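Local atomic coordinates of endoglucanase (Clostridium thermocellum, PDB entry 2YIK), a protein that probably hydrolyses internal beta-1,4-glucosidic bonds of cellulose, as a family 9 glycoside hydrolase. Residues A[438-443]-A[474-479]. Numbering follows the deposited sequence.
Sequences YVVGYS and ALVGGP
The ring of Tyr438 slots into a notch walled by Val476 and Pro479. Pro479 lays its CD over one face, 3.9 Å from the ring centroid and offset toward the rim, a CH-pi contact; its CB reaches the phenol oxygen. Val476 CG2 meets the ring edge in plane, 3.8 Å from Tyr438 CD1. Val476 has CG1 anti to its carbonyl carbon (chi1 -58°), which leaves CG2 between N and C, turned to the tyrosine edge. Tyr438, Val440, Ala474 and Val476 share one side of the paired backbones, where Val440 CG1 nestles against Ala474 CB at 3.5 Å; Val439 and Leu475 turn to the other and lean on Phe505 of helix 499-516.

The backbones make a single antiparallel bridge at the non-hydrogen-bonded pair Val439 and Leu475, with Val476 N donating to Tyr438 O (3.2 Å) and Val440 N to Ala474 O (2.9 Å). The same oxygens receive CA-H contacts, from Leu475 and Val439 respectively. A type II turn from Val439 to Tyr442 then takes 438-443 away.

Val476 lies about 7 Å, side chain to side chain, from His451, the predicted active-site residue. No charged group or side-chain hydrogen bond crosses this buried seam; van der Waals and CH-pi contacts set the fit.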
loop_
_atom_site.group_PDB
_atom_site.type_symbol
_atom_site.label_atom_id
_atom_site.label_comp_id
_atom_site.label_asym_id
_atom_site.label_seq_id
_atom_site.Cartn_x
_atom_site.Cartn_y
_atom_site.Cartn_z
ATOM N N TYR A 438 -18.090 -2.650 -8.917
ATOM C CA TYR A 438 -16.714 -3.015 -9.209
ATOM C C TYR A 438 -15.927 -3.649 -8.058
ATOM O O TYR A 438 -14.719 -3.850 -8.157
ATOM C CB TYR A 438 -16.005 -1.785 -9.773
ATOM C CG TYR A 438 -16.524 -1.409 -11.148
ATOM C CD1 TYR A 438 -16.112 -2.113 -12.275
ATOM C CD2 TYR A 438 -17.471 -0.390 -11.315
ATOM C CE1 TYR A 438 -16.622 -1.821 -13.540
ATOM C CE2 TYR A 438 -17.995 -0.087 -12.577
ATOM C CZ TYR A 438 -17.562 -0.808 -13.686
ATOM O OH TYR A 438 -18.054 -0.517 -14.937
ATOM N N VAL A 439 -16.628 -3.963 -6.975
ATOM C CA VAL A 439 -16.047 -4.613 -5.804
ATOM C C VAL A 439 -16.615 -6.030 -5.889
ATOM O O VAL A 439 -17.821 -6.217 -5.727
ATOM C CB VAL A 439 -16.539 -3.930 -4.510
ATOM C CG1 VAL A 439 -15.974 -4.631 -3.284
ATOM C CG2 VAL A 439 -16.137 -2.467 -4.522
ATOM N N VAL A 440 -15.783 -7.036 -6.156
ATOM C CA VAL A 440 -16.353 -8.369 -6.297
ATOM C C VAL A 440 -16.952 -8.971 -5.024
ATOM O O VAL A 440 -16.434 -8.788 -3.919
ATOM C CB VAL A 440 -15.352 -9.370 -6.997
ATOM C CG1 VAL A 440 -13.994 -8.736 -7.177
ATOM C CG2 VAL A 440 -15.275 -10.674 -6.239
ATOM N N GLY A 441 -18.083 -9.655 -5.204
ATOM C CA GLY A 441 -18.777 -10.308 -4.103
ATOM C C GLY A 441 -19.637 -9.421 -3.223
ATOM O O GLY A 441 -20.367 -9.908 -2.366
ATOM N N TYR A 442 -19.571 -8.114 -3.443
ATOM C CA TYR A 442 -20.324 -7.158 -2.640
ATOM C C TYR A 442 -21.826 -7.181 -2.880
ATOM O O TYR A 442 -22.616 -6.975 -1.954
ATOM C CB TYR A 442 -19.813 -5.742 -2.915
ATOM C CG TYR A 442 -20.465 -4.656 -2.082
ATOM C CD1 TYR A 442 -20.033 -4.396 -0.782
ATOM C CD2 TYR A 442 -21.500 -3.873 -2.600
ATOM C CE1 TYR A 442 -20.605 -3.383 -0.019
ATOM C CE2 TYR A 442 -22.085 -2.854 -1.842
ATOM C CZ TYR A 442 -21.627 -2.615 -0.555
ATOM O OH TYR A 442 -22.168 -1.596 0.193
ATOM N N SER A 443 -22.219 -7.437 -4.122
ATOM C CA SER A 443 -23.628 -7.413 -4.475
ATOM C C SER A 443 -23.907 -8.371 -5.629
ATOM O O SER A 443 -22.974 -8.897 -6.238
ATOM C CB SER A 443 -23.985 -5.978 -4.873
ATOM O OG SER A 443 -25.383 -5.807 -5.016
ATOM N N ALA A 474 -12.438 -7.407 -3.521
ATOM C CA ALA A 474 -11.452 -6.945 -4.490
ATOM C C ALA A 474 -12.034 -5.822 -5.355
ATOM O O ALA A 474 -13.159 -5.929 -5.847
ATOM C CB ALA A 474 -11.005 -8.101 -5.376
ATOM N N LEU A 475 -11.267 -4.747 -5.520
ATOM C CA LEU A 475 -11.684 -3.617 -6.349
ATOM C C LEU A 475 -10.919 -3.779 -7.652
ATOM O O LEU A 475 -9.696 -3.646 -7.676
ATOM C CB LEU A 475 -11.308 -2.285 -5.694
ATOM C CG LEU A 475 -11.530 -1.015 -6.523
ATOM C CD1 LEU A 475 -13.014 -0.799 -6.764
ATOM C CD2 LEU A 475 -10.936 0.186 -5.789
ATOM N N VAL A 476 -11.630 -4.086 -8.732
ATOM C CA VAL A 476 -10.971 -4.280 -10.015
ATOM C C VAL A 476 -10.544 -2.960 -10.663
ATOM O O VAL A 476 -10.960 -1.881 -10.237
ATOM C CB VAL A 476 -11.885 -5.051 -10.974
ATOM C CG1 VAL A 476 -12.264 -6.396 -10.349
ATOM C CG2 VAL A 476 -13.130 -4.229 -11.282
ATOM N N GLY A 477 -9.701 -3.063 -11.687
ATOM C CA GLY A 477 -9.216 -1.888 -12.388
ATOM C C GLY A 477 -10.285 -0.833 -12.590
ATOM O O GLY A 477 -10.041 0.356 -12.390
ATOM N N GLY A 478 -11.474 -1.266 -13.000
ATOM C CA GLY A 478 -12.561 -0.329 -13.200
ATOM C C GLY A 478 -13.003 -0.197 -14.639
ATOM O O GLY A 478 -12.492 -0.895 -15.518
ATOM N N PRO A 479 -13.956 0.709 -14.913
ATOM C CA PRO A 479 -14.470 0.925 -16.267
ATOM C C PRO A 479 -13.503 1.740 -17.119
ATOM O O PRO A 479 -12.534 2.303 -16.601
ATOM C CB PRO A 479 -15.786 1.651 -16.015
ATOM C CG PRO A 479 -15.455 2.507 -14.808
ATOM C CD PRO A 479 -14.666 1.554 -13.929
#